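Local coordinates for protein type II restriction enzyme MUNI (Mycoplasma, PDB 1D02) that recognises the double-stranded DNA sequence 5'-CAATTG-3' as a homodimer and cleaves it after the first C, at residues 81-86 with 96-101; 149-154 with 176-181; 8-13 with 38-43. The protein carries 1 engineered substitution. All blocks are in the same frame, centred on the assembly; numbering follows the deposited sequence.

Contact 1: 81-86 with 96-101. Engineered in segment 81-86: Ala83 (natural residue Asp). With nucleotides of chain A.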
# COMPACT_ATOMS: atom_id res chain seq x y z
N SER D 81 -8.98 -11.43 -2.31
CA SER D 81 -9.32 -12.08 -3.56
C SER D 81 -8.52 -11.38 -4.66
O SER D 81 -8.95 -10.33 -5.18
CB SER D 81 -10.83 -11.94 -3.77
OG SER D 81 -11.21 -12.40 -5.06
N PRO D 82 -7.33 -11.91 -4.98
CA PRO D 82 -6.50 -11.31 -6.03
C PRO D 82 -7.24 -11.29 -7.36
O PRO D 82 -8.11 -12.13 -7.60
CB PRO D 82 -5.29 -12.24 -6.09
CG PRO D 82 -5.17 -12.74 -4.71
CD PRO D 82 -6.63 -13.04 -4.34
N ALA D 83 -6.89 -10.35 -8.23
CA ALA D 83 -7.50 -10.25 -9.55
C ALA D 83 -7.18 -11.51 -10.37
O ALA D 83 -8.01 -11.99 -11.15
CB ALA D 83 -6.96 -9.03 -10.29
N PHE D 84 -5.98 -12.05 -10.18
CA PHE D 84 -5.60 -13.27 -10.91
C PHE D 84 -4.42 -13.95 -10.25
O PHE D 84 -3.85 -13.44 -9.28
CB PHE D 84 -5.25 -12.90 -12.38
CG PHE D 84 -3.97 -12.10 -12.56
CD1 PHE D 84 -2.74 -12.73 -12.81
CD2 PHE D 84 -3.98 -10.70 -12.49
CE1 PHE D 84 -1.58 -11.99 -12.99
CE2 PHE D 84 -2.81 -9.96 -12.67
CZ PHE D 84 -1.61 -10.60 -12.92
N ALA D 85 -4.10 -15.15 -10.71
CA ALA D 85 -2.90 -15.85 -10.23
C ALA D 85 -2.44 -16.69 -11.39
O ALA D 85 -3.24 -17.12 -12.22
CB ALA D 85 -3.20 -16.78 -9.03
N ILE D 86 -1.13 -16.91 -11.45
CA ILE D 86 -0.55 -17.76 -12.48
C ILE D 86 0.15 -18.90 -11.74
O ILE D 86 1.04 -18.65 -10.91
CB ILE D 86 0.48 -17.01 -13.34
CG1 ILE D 86 -0.25 -15.97 -14.18
CG2 ILE D 86 1.23 -18.01 -14.25
CD1 ILE D 86 0.64 -15.06 -14.93
N PHE D 96 0.71 -14.34 -7.55
CA PHE D 96 -0.59 -13.70 -7.38
C PHE D 96 -0.57 -12.32 -8.02
O PHE D 96 0.46 -11.64 -8.00
CB PHE D 96 -0.93 -13.63 -5.88
CG PHE D 96 -1.21 -14.97 -5.29
CD1 PHE D 96 -0.23 -15.64 -4.55
CD2 PHE D 96 -2.42 -15.61 -5.53
CE1 PHE D 96 -0.47 -16.94 -4.07
CE2 PHE D 96 -2.67 -16.89 -5.06
CZ PHE D 96 -1.70 -17.56 -4.33
N GLY D 97 -1.68 -11.91 -8.62
CA GLY D 97 -1.66 -10.63 -9.29
C GLY D 97 -2.81 -9.69 -9.04
O GLY D 97 -3.85 -10.08 -8.52
N GLU D 98 -2.60 -8.43 -9.43
CA GLU D 98 -3.63 -7.41 -9.29
C GLU D 98 -3.70 -6.65 -10.61
O GLU D 98 -2.74 -6.65 -11.39
CB GLU D 98 -3.31 -6.42 -8.17
CG GLU D 98 -3.27 -7.00 -6.76
CD GLU D 98 -4.53 -7.77 -6.38
OE1 GLU D 98 -5.62 -7.51 -6.95
OE2 GLU D 98 -4.44 -8.66 -5.50
N ILE D 99 -4.82 -5.97 -10.84
CA ILE D 99 -5.00 -5.19 -12.04
C ILE D 99 -5.55 -3.86 -11.56
O ILE D 99 -6.63 -3.81 -10.95
CB ILE D 99 -6.02 -5.86 -13.00
CG1 ILE D 99 -5.46 -7.21 -13.51
CG2 ILE D 99 -6.30 -4.94 -14.19
CD1 ILE D 99 -6.38 -7.94 -14.44
N LYS D 100 -4.81 -2.78 -11.81
CA LYS D 100 -5.25 -1.46 -11.37
C LYS D 100 -5.49 -0.59 -12.59
O LYS D 100 -4.56 -0.24 -13.30
CB LYS D 100 -4.18 -0.85 -10.44
CG LYS D 100 -4.22 -1.46 -9.04
CD LYS D 100 -5.52 -1.06 -8.33
CE LYS D 100 -5.87 -1.94 -7.13
NZ LYS D 100 -6.23 -3.33 -7.55
N ARG D 101 -6.76 -0.29 -12.86
CA ARG D 101 -7.11 0.54 -14.02
C ARG D 101 -7.41 1.93 -13.50
O ARG D 101 -8.11 2.07 -12.50
CB ARG D 101 -8.38 0.01 -14.70
CG ARG D 101 -8.36 -1.49 -14.95
CD ARG D 101 -9.63 -2.01 -15.65
NE ARG D 101 -9.68 -3.48 -15.67
CZ ARG D 101 -10.03 -4.24 -14.63
NH1 ARG D 101 -10.38 -3.68 -13.48
NH2 ARG D 101 -10.02 -5.57 -14.74
P DA A 5 -12.28 -0.44 -12.28
OP1 DA A 5 -13.34 -0.30 -13.30
OP2 DA A 5 -11.00 -1.07 -12.63
O5' DA A 5 -11.87 0.97 -11.62
C5' DA A 5 -12.67 2.11 -11.76
C4' DA A 5 -12.19 3.23 -10.86
O4' DA A 5 -12.37 2.86 -9.48
C3' DA A 5 -10.76 3.77 -10.99
O3' DA A 5 -10.82 5.19 -11.13
C2' DA A 5 -10.16 3.52 -9.60
C1' DA A 5 -11.42 3.60 -8.74
N9 DA A 5 -11.35 3.03 -7.40
C8 DA A 5 -10.62 1.95 -6.97
N7 DA A 5 -10.77 1.68 -5.70
C5 DA A 5 -11.65 2.65 -5.25
C6 DA A 5 -12.21 2.92 -3.98
N6 DA A 5 -11.94 2.19 -2.88
N1 DA A 5 -13.04 3.97 -3.86
C2 DA A 5 -13.29 4.70 -4.96
N3 DA A 5 -12.83 4.55 -6.20
C4 DA A 5 -12.01 3.49 -6.28
P DC A 3 -10.40 -7.99 -1.59
OP1 DC A 3 -9.16 -8.63 -2.09
OP2 DC A 3 -10.32 -7.08 -0.43
O5' DC A 3 -11.03 -7.21 -2.82
C5' DC A 3 -11.30 -7.91 -4.03
C4' DC A 3 -11.66 -6.95 -5.13
O4' DC A 3 -12.96 -6.37 -4.86
C3' DC A 3 -10.71 -5.77 -5.37
O3' DC A 3 -10.68 -5.59 -6.79
C2' DC A 3 -11.42 -4.62 -4.66
C1' DC A 3 -12.89 -4.95 -4.89
N1 DC A 3 -13.80 -4.43 -3.85
C2 DC A 3 -14.92 -3.66 -4.23
O2 DC A 3 -15.13 -3.47 -5.43
N3 DC A 3 -15.74 -3.16 -3.28
C4 DC A 3 -15.49 -3.38 -1.99
N4 DC A 3 -16.32 -2.81 -1.08
C5 DC A 3 -14.37 -4.17 -1.56
C6 DC A 3 -13.56 -4.67 -2.52
P DA A 4 -9.89 -4.36 -7.46
OP1 DA A 4 -9.23 -4.93 -8.66
OP2 DA A 4 -9.10 -3.57 -6.49
O5' DA A 4 -11.09 -3.46 -7.97
C5' DA A 4 -12.10 -3.99 -8.83
C4' DA A 4 -12.98 -2.87 -9.34
O4' DA A 4 -13.77 -2.31 -8.27
C3' DA A 4 -12.23 -1.70 -9.96
O3' DA A 4 -13.00 -1.24 -11.08
C2' DA A 4 -12.17 -0.68 -8.83
C1' DA A 4 -13.47 -0.93 -8.08
N9 DA A 4 -13.44 -0.70 -6.63
C8 DA A 4 -12.59 -1.26 -5.71
N7 DA A 4 -12.88 -0.95 -4.47
C5 DA A 4 -13.99 -0.12 -4.58
C6 DA A 4 -14.81 0.50 -3.61
N6 DA A 4 -14.62 0.38 -2.29
N1 DA A 4 -15.85 1.25 -4.05
C2 DA A 4 -16.04 1.35 -5.37
N3 DA A 4 -15.35 0.82 -6.37
C4 DA A 4 -14.32 0.07 -5.90
O HOH W 1 -7.81 -7.59 -5.23

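Contact 2: 149-154 with 176-181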
# COMPACT_ATOMS: atom_id res chain seq x y z
N TRP D 149 2.40 -9.45 -8.65
CA TRP D 149 2.62 -8.69 -9.88
C TRP D 149 1.40 -7.81 -10.09
O TRP D 149 0.28 -8.30 -10.20
CB TRP D 149 2.77 -9.67 -11.05
CG TRP D 149 3.03 -9.02 -12.38
CD1 TRP D 149 3.70 -7.85 -12.61
CD2 TRP D 149 2.70 -9.56 -13.66
NE1 TRP D 149 3.82 -7.63 -13.97
CE2 TRP D 149 3.21 -8.66 -14.64
CE3 TRP D 149 2.03 -10.71 -14.09
CZ2 TRP D 149 3.07 -8.88 -16.02
CZ3 TRP D 149 1.89 -10.94 -15.47
CH2 TRP D 149 2.41 -10.02 -16.41
N VAL D 150 1.63 -6.50 -10.13
CA VAL D 150 0.54 -5.54 -10.32
C VAL D 150 0.59 -5.04 -11.77
O VAL D 150 1.62 -4.54 -12.22
CB VAL D 150 0.67 -4.33 -9.35
CG1 VAL D 150 -0.44 -3.32 -9.64
CG2 VAL D 150 0.57 -4.80 -7.87
N VAL D 151 -0.50 -5.25 -12.49
CA VAL D 151 -0.60 -4.78 -13.87
C VAL D 151 -1.49 -3.54 -13.89
O VAL D 151 -2.65 -3.59 -13.44
CB VAL D 151 -1.20 -5.86 -14.79
CG1 VAL D 151 -1.37 -5.30 -16.20
CG2 VAL D 151 -0.27 -7.09 -14.79
N PHE D 152 -0.93 -2.42 -14.36
CA PHE D 152 -1.68 -1.16 -14.45
C PHE D 152 -2.22 -1.04 -15.87
O PHE D 152 -1.58 -1.49 -16.83
CB PHE D 152 -0.77 0.04 -14.14
CG PHE D 152 -0.28 0.09 -12.71
CD1 PHE D 152 0.96 -0.45 -12.36
CD2 PHE D 152 -1.07 0.65 -11.71
CE1 PHE D 152 1.42 -0.42 -11.04
CE2 PHE D 152 -0.62 0.68 -10.38
CZ PHE D 152 0.63 0.14 -10.04
N GLU D 153 -3.38 -0.41 -16.00
CA GLU D 153 -4.07 -0.24 -17.29
C GLU D 153 -4.74 1.12 -17.27
O GLU D 153 -4.98 1.67 -16.19
CB GLU D 153 -5.17 -1.31 -17.45
CG GLU D 153 -4.65 -2.75 -17.55
CD GLU D 153 -5.75 -3.81 -17.65
OE1 GLU D 153 -6.96 -3.47 -17.60
OE2 GLU D 153 -5.40 -5.01 -17.74
N GLY D 154 -5.08 1.63 -18.45
CA GLY D 154 -5.75 2.93 -18.52
C GLY D 154 -4.78 4.08 -18.75
O GLY D 154 -3.56 3.88 -18.88
N ASN D 176 8.16 -6.18 -10.66
CA ASN D 176 6.94 -6.57 -9.98
C ASN D 176 5.69 -5.77 -10.38
O ASN D 176 4.63 -5.95 -9.80
CB ASN D 176 7.17 -6.59 -8.47
CG ASN D 176 7.95 -7.83 -8.05
OD1 ASN D 176 9.10 -7.74 -7.64
ND2 ASN D 176 7.33 -8.99 -8.22
N TYR D 177 5.83 -4.88 -11.36
CA TYR D 177 4.64 -4.22 -11.91
C TYR D 177 4.84 -4.14 -13.41
O TYR D 177 5.96 -4.29 -13.90
CB TYR D 177 4.43 -2.81 -11.34
CG TYR D 177 5.41 -1.78 -11.85
CD1 TYR D 177 5.13 -1.04 -13.00
CD2 TYR D 177 6.60 -1.56 -11.19
CE1 TYR D 177 6.03 -0.10 -13.48
CE2 TYR D 177 7.51 -0.62 -11.64
CZ TYR D 177 7.22 0.11 -12.78
OH TYR D 177 8.14 1.04 -13.20
N PHE D 178 3.75 -3.96 -14.15
CA PHE D 178 3.85 -3.79 -15.60
C PHE D 178 2.79 -2.79 -16.03
O PHE D 178 1.64 -2.87 -15.56
CB PHE D 178 3.63 -5.11 -16.35
CG PHE D 178 3.58 -4.96 -17.84
CD1 PHE D 178 4.75 -4.74 -18.59
CD2 PHE D 178 2.36 -5.03 -18.52
CE1 PHE D 178 4.70 -4.60 -19.99
CE2 PHE D 178 2.31 -4.89 -19.91
CZ PHE D 178 3.47 -4.68 -20.64
N MET D 179 3.17 -1.86 -16.90
CA MET D 179 2.27 -0.83 -17.42
C MET D 179 1.76 -1.33 -18.77
O MET D 179 2.50 -1.30 -19.75
CB MET D 179 3.03 0.49 -17.64
CG MET D 179 3.66 1.05 -16.40
SD MET D 179 2.43 1.91 -15.42
CE MET D 179 3.40 2.52 -14.05
N TRP D 180 0.50 -1.78 -18.83
CA TRP D 180 -0.05 -2.28 -20.08
C TRP D 180 -0.80 -1.09 -20.69
O TRP D 180 -1.94 -0.81 -20.32
CB TRP D 180 -0.99 -3.46 -19.82
CG TRP D 180 -1.29 -4.28 -21.06
CD1 TRP D 180 -0.61 -4.24 -22.25
CD2 TRP D 180 -2.34 -5.23 -21.22
NE1 TRP D 180 -1.19 -5.12 -23.14
CE2 TRP D 180 -2.25 -5.74 -22.54
CE3 TRP D 180 -3.36 -5.71 -20.38
CZ2 TRP D 180 -3.14 -6.69 -23.04
CZ3 TRP D 180 -4.25 -6.67 -20.88
CH2 TRP D 180 -4.13 -7.15 -22.19
N ARG D 181 -0.13 -0.42 -21.63
CA ARG D 181 -0.67 0.79 -22.23
C ARG D 181 -1.79 0.61 -23.23
O ARG D 181 -1.94 -0.46 -23.83
CB ARG D 181 0.49 1.60 -22.83
CG ARG D 181 1.52 1.99 -21.74
CD ARG D 181 2.68 2.93 -22.16
NE ARG D 181 3.30 3.41 -20.92
CZ ARG D 181 4.36 2.87 -20.33
NH1 ARG D 181 4.99 1.82 -20.87
NH2 ARG D 181 4.74 3.31 -19.14
O HOH W 2 -4.27 0.48 -20.87

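Contact 3: 8-13 with 38-43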
# COMPACT_ATOMS: atom_id res chain seq x y z
N GLY D 8 9.56 -24.85 -20.53
CA GLY D 8 8.62 -23.82 -20.11
C GLY D 8 8.14 -22.93 -21.25
O GLY D 8 7.57 -21.87 -20.99
N ARG D 9 8.34 -23.34 -22.50
CA ARG D 9 7.93 -22.50 -23.63
C ARG D 9 6.42 -22.22 -23.68
O ARG D 9 5.61 -23.14 -23.61
CB ARG D 9 8.40 -23.11 -24.96
CG ARG D 9 8.15 -22.16 -26.13
CD ARG D 9 8.79 -22.61 -27.41
NE ARG D 9 10.22 -22.88 -27.25
CZ ARG D 9 10.96 -23.43 -28.21
NH1 ARG D 9 10.41 -23.73 -29.37
NH2 ARG D 9 12.24 -23.71 -27.99
N LEU D 10 6.07 -20.95 -23.83
CA LEU D 10 4.68 -20.56 -23.87
C LEU D 10 4.09 -20.78 -25.28
O LEU D 10 4.83 -20.96 -26.25
CB LEU D 10 4.58 -19.09 -23.42
CG LEU D 10 5.05 -18.83 -21.98
CD1 LEU D 10 4.73 -17.37 -21.58
CD2 LEU D 10 4.30 -19.76 -21.05
N ASN D 11 2.76 -20.77 -25.38
CA ASN D 11 2.09 -21.00 -26.66
C ASN D 11 1.85 -19.70 -27.40
O ASN D 11 0.72 -19.21 -27.47
CB ASN D 11 0.77 -21.71 -26.41
CG ASN D 11 0.17 -22.31 -27.67
OD1 ASN D 11 0.50 -21.89 -28.79
ND2 ASN D 11 -0.74 -23.25 -27.50
N TRP D 12 2.93 -19.17 -27.97
CA TRP D 12 2.86 -17.91 -28.67
C TRP D 12 1.95 -17.98 -29.89
O TRP D 12 1.36 -16.97 -30.26
CB TRP D 12 4.28 -17.48 -29.05
CG TRP D 12 5.14 -17.23 -27.83
CD1 TRP D 12 6.07 -18.10 -27.28
CD2 TRP D 12 5.12 -16.08 -26.97
NE1 TRP D 12 6.62 -17.54 -26.14
CE2 TRP D 12 6.06 -16.30 -25.93
CE3 TRP D 12 4.39 -14.87 -26.97
CZ2 TRP D 12 6.30 -15.37 -24.91
CZ3 TRP D 12 4.63 -13.94 -25.96
CH2 TRP D 12 5.58 -14.20 -24.94
N GLN D 13 1.83 -19.15 -30.52
CA GLN D 13 0.97 -19.27 -31.69
C GLN D 13 -0.50 -19.09 -31.31
O GLN D 13 -1.26 -18.48 -32.07
CB GLN D 13 1.16 -20.63 -32.38
CG GLN D 13 2.58 -20.83 -32.94
CD GLN D 13 3.43 -21.71 -32.03
OE1 GLN D 13 3.34 -21.61 -30.79
NE2 GLN D 13 4.27 -22.58 -32.63
N THR D 38 0.19 -25.84 -22.03
CA THR D 38 1.40 -25.75 -21.21
C THR D 38 1.09 -26.17 -19.77
O THR D 38 -0.05 -26.51 -19.42
CB THR D 38 1.97 -24.31 -21.15
OG1 THR D 38 1.14 -23.52 -20.27
CG2 THR D 38 1.98 -23.65 -22.55
N LYS D 39 2.11 -26.12 -18.94
CA LYS D 39 1.97 -26.48 -17.54
C LYS D 39 1.44 -25.30 -16.73
O LYS D 39 1.15 -25.46 -15.54
CB LYS D 39 3.33 -26.92 -16.96
CG LYS D 39 4.38 -25.83 -16.96
CD LYS D 39 5.78 -26.44 -16.74
CE LYS D 39 6.85 -25.36 -16.78
NZ LYS D 39 8.25 -25.92 -16.67
N TYR D 40 1.30 -24.13 -17.35
CA TYR D 40 0.79 -22.98 -16.63
C TYR D 40 -0.71 -22.84 -16.76
O TYR D 40 -1.28 -23.17 -17.79
CB TYR D 40 1.44 -21.67 -17.11
CG TYR D 40 2.95 -21.69 -17.07
CD1 TYR D 40 3.68 -22.07 -18.18
CD2 TYR D 40 3.64 -21.38 -15.89
CE1 TYR D 40 5.08 -22.16 -18.14
CE2 TYR D 40 5.06 -21.47 -15.83
CZ TYR D 40 5.76 -21.87 -16.96
OH TYR D 40 7.13 -22.04 -16.91
N VAL D 41 -1.34 -22.36 -15.70
CA VAL D 41 -2.77 -22.12 -15.73
C VAL D 41 -3.02 -20.76 -15.10
O VAL D 41 -2.31 -20.35 -14.18
CB VAL D 41 -3.56 -23.18 -14.95
CG1 VAL D 41 -3.29 -24.56 -15.53
CG2 VAL D 41 -3.18 -23.14 -13.49
N LEU D 42 -4.00 -20.05 -15.62
CA LEU D 42 -4.35 -18.73 -15.10
C LEU D 42 -5.64 -18.90 -14.30
O LEU D 42 -6.58 -19.56 -14.77
CB LEU D 42 -4.63 -17.74 -16.23
CG LEU D 42 -5.03 -16.33 -15.77
CD1 LEU D 42 -3.83 -15.51 -15.32
CD2 LEU D 42 -5.78 -15.66 -16.90
N TYR D 43 -5.69 -18.31 -13.11
CA TYR D 43 -6.90 -18.37 -12.29
C TYR D 43 -7.45 -16.95 -12.25
O TYR D 43 -6.68 -16.00 -12.09
CB TYR D 43 -6.59 -18.79 -10.85
CG TYR D 43 -5.98 -20.17 -10.70
CD1 TYR D 43 -4.81 -20.36 -9.95
CD2 TYR D 43 -6.58 -21.28 -11.29
CE1 TYR D 43 -4.26 -21.65 -9.78
CE2 TYR D 43 -6.04 -22.56 -11.12
CZ TYR D 43 -4.89 -22.73 -10.37
OH TYR D 43 -4.37 -24.00 -10.18

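Contact 1: 81-86 with 96-101
Ala83 and Phe84 both face Gly97, a classic beta bulge in the antiparallel hairpin of strands 84-88 and 93-101. Pro82, position 83 (engineered Ala, natural Asp), Glu98 and Lys100 fall where the PD-(D/E)XK nuclease signature places its residues, so the bulge probably lies at the active site.

Among the backbone bonds, Gly97 N donates to Phe84 O at 2.7 Å, from above the carbonyl plane, while Gly97 O receives weak bonds from Ala83 N and Phe84 N.

The Glu98 chain bends at chi2 (-53°), which turns its carboxylate back toward Pro82 and Ala83; OE1 takes a further weak bond from Ala83 N at 3.4 Å, and a water donates to both OE1 and Ser81 O.

In the packing, Phe84 lays its ring over Gly97, whose CA is 3.7 Å from the ring centroid and 16° off the normal, a CH-pi contact that a residue without a side chain permits. On the other face of the sheet Ala85 CB touches Phe96 CD2 at 3.8 Å.

Three donors reach DNA phosphates of chain A: Ser81 N bonds to DC3, Lys100 NZ to DA4, and Arg101 NH1 to DA5 OP2 at 2.8 Å, with that oxygen in the guanidinium plane.

Contact 2: 149-154 with 176-181
Phe152 lies across from Met179 and diagonal to Tyr177, on one face of a parallel strand pair, and its side chain touches both. CB starts against Met179 SD at 3.9 Å. One bond further, CG stands anti to the carbonyl carbon (chi1 -66°), and CD1 passes close to both Phe178 O and the same sulfur. CE1, toward the far end of the ring, touches Tyr177 CB at 3.9 Å near the ring plane, while CD2 rests on Lys100 of the neighbouring strand. Val150 CG1 sits 3.6 Å above one face of the ring. The sulfur is 5.0 Å from the ring centroid and 50° off the normal, an oblique Met-aromatic contact.

The backbones support this register with four bonds: Val150 N to Asn176 O, Phe178 N to Val150 O, Phe152 N to Phe178 O and Trp180 N to Phe152 O. Beyond them, a water accepts from Gly154 N and donates to Trp180 O.

On the opposite face, Trp149 and Phe178 run side by side, and the indole NE1 comes to 3.5 Å from Phe178 CB. Val151 CG2 covers the centre of one indole face. Glu153 OE2 meets the edge of the Trp180 ring at CE3, 3.4 Å away, with carboxylate and ring planes 67° apart; Trp180 NE1 is bonded to Ser185 O.

The pair forms the strands of a beta-alpha-beta unit: connecting helix 160-170 packs on Val150, Phe152 and Met179, helix 186-197 packs on Trp149 and Phe178, and strand 93-101 flanks strand 148-153.

Contact 3: 8-13 with 38-43
Leu10 overlaps the ring of Tyr40, crossing it at about a right angle: its CD2 methyl is 3.7 Å from Tyr40 CD1 and reaches obliquely toward CE1 as well. Backbone meets the same side of the ring at its edge: Gly8 O lies near the ring plane, 3.8 Å from Tyr40 CE1. Lys39 CG stands 3.9 Å above one face of the same ring. From there the lysine chain extends until NZ is 4.0 Å from Gly8 CA; NZ itself is hydrogen-bonded to Ser7 O, just before the segment.

Thr38 supplies the second point of touch. Its CG2 methyl points at the backbone of 9-11, 3.8 Å from Arg9 O and 4.1 Å from Asn11 N. With chi1 at 75°, OG1 sits between the backbone N and the carbonyl carbon, turned the other way from the methyl, and there it accepts from Tyr40 N at 3.0 Å (N-H...O angle 153°). This ST turn leads into strand 40-44. OG1 is also bonded to Phe35 O, so the hydroxyl serves its own side of the contact while the methyl serves the packing.

Polar atoms find partners outside the two segments: Gly8 O with Lys198 NZ, Asn11 ND2 with Glu36 O. Leu10 continues onto Val34 and onto Val190 and Asn194 of helix 186-197.

Asn11 is the centre of an inverse gamma turn and the N-cap of helix 12-21, its OD1 bonded to Ala14 N. The arrangement is thus the lead-in to a capped helix, residues 8-11, packed against an ST turn at the head of strand 40-44, outermost in the sheet of this chain.

In the fold
From the N terminus the three contacts close in series, with none enclosing or crossing another. Contact 3 comes first, shutting a loop that carries helix 12-21 and helix 27-34 and returns as strand 40-44. After a long excursion, contact 1 closes the short hairpin of strands 84-88 and 93-101, and contact 2 then brings strand 177-180 beside strand 148-153 after helix 160-170. One mixed sheet joins all three, in the order 40-44, 84-88, 93-101, 148-153, 177-180. Probable hydrogen bonds mark the seams: Ala85 O to Tyr43 N (2.9 Å) between contacts 1 and 3, and Glu98 O to Val151 N (2.9 Å) between contacts 1 and 2. Contacts 2 and 3 do not touch.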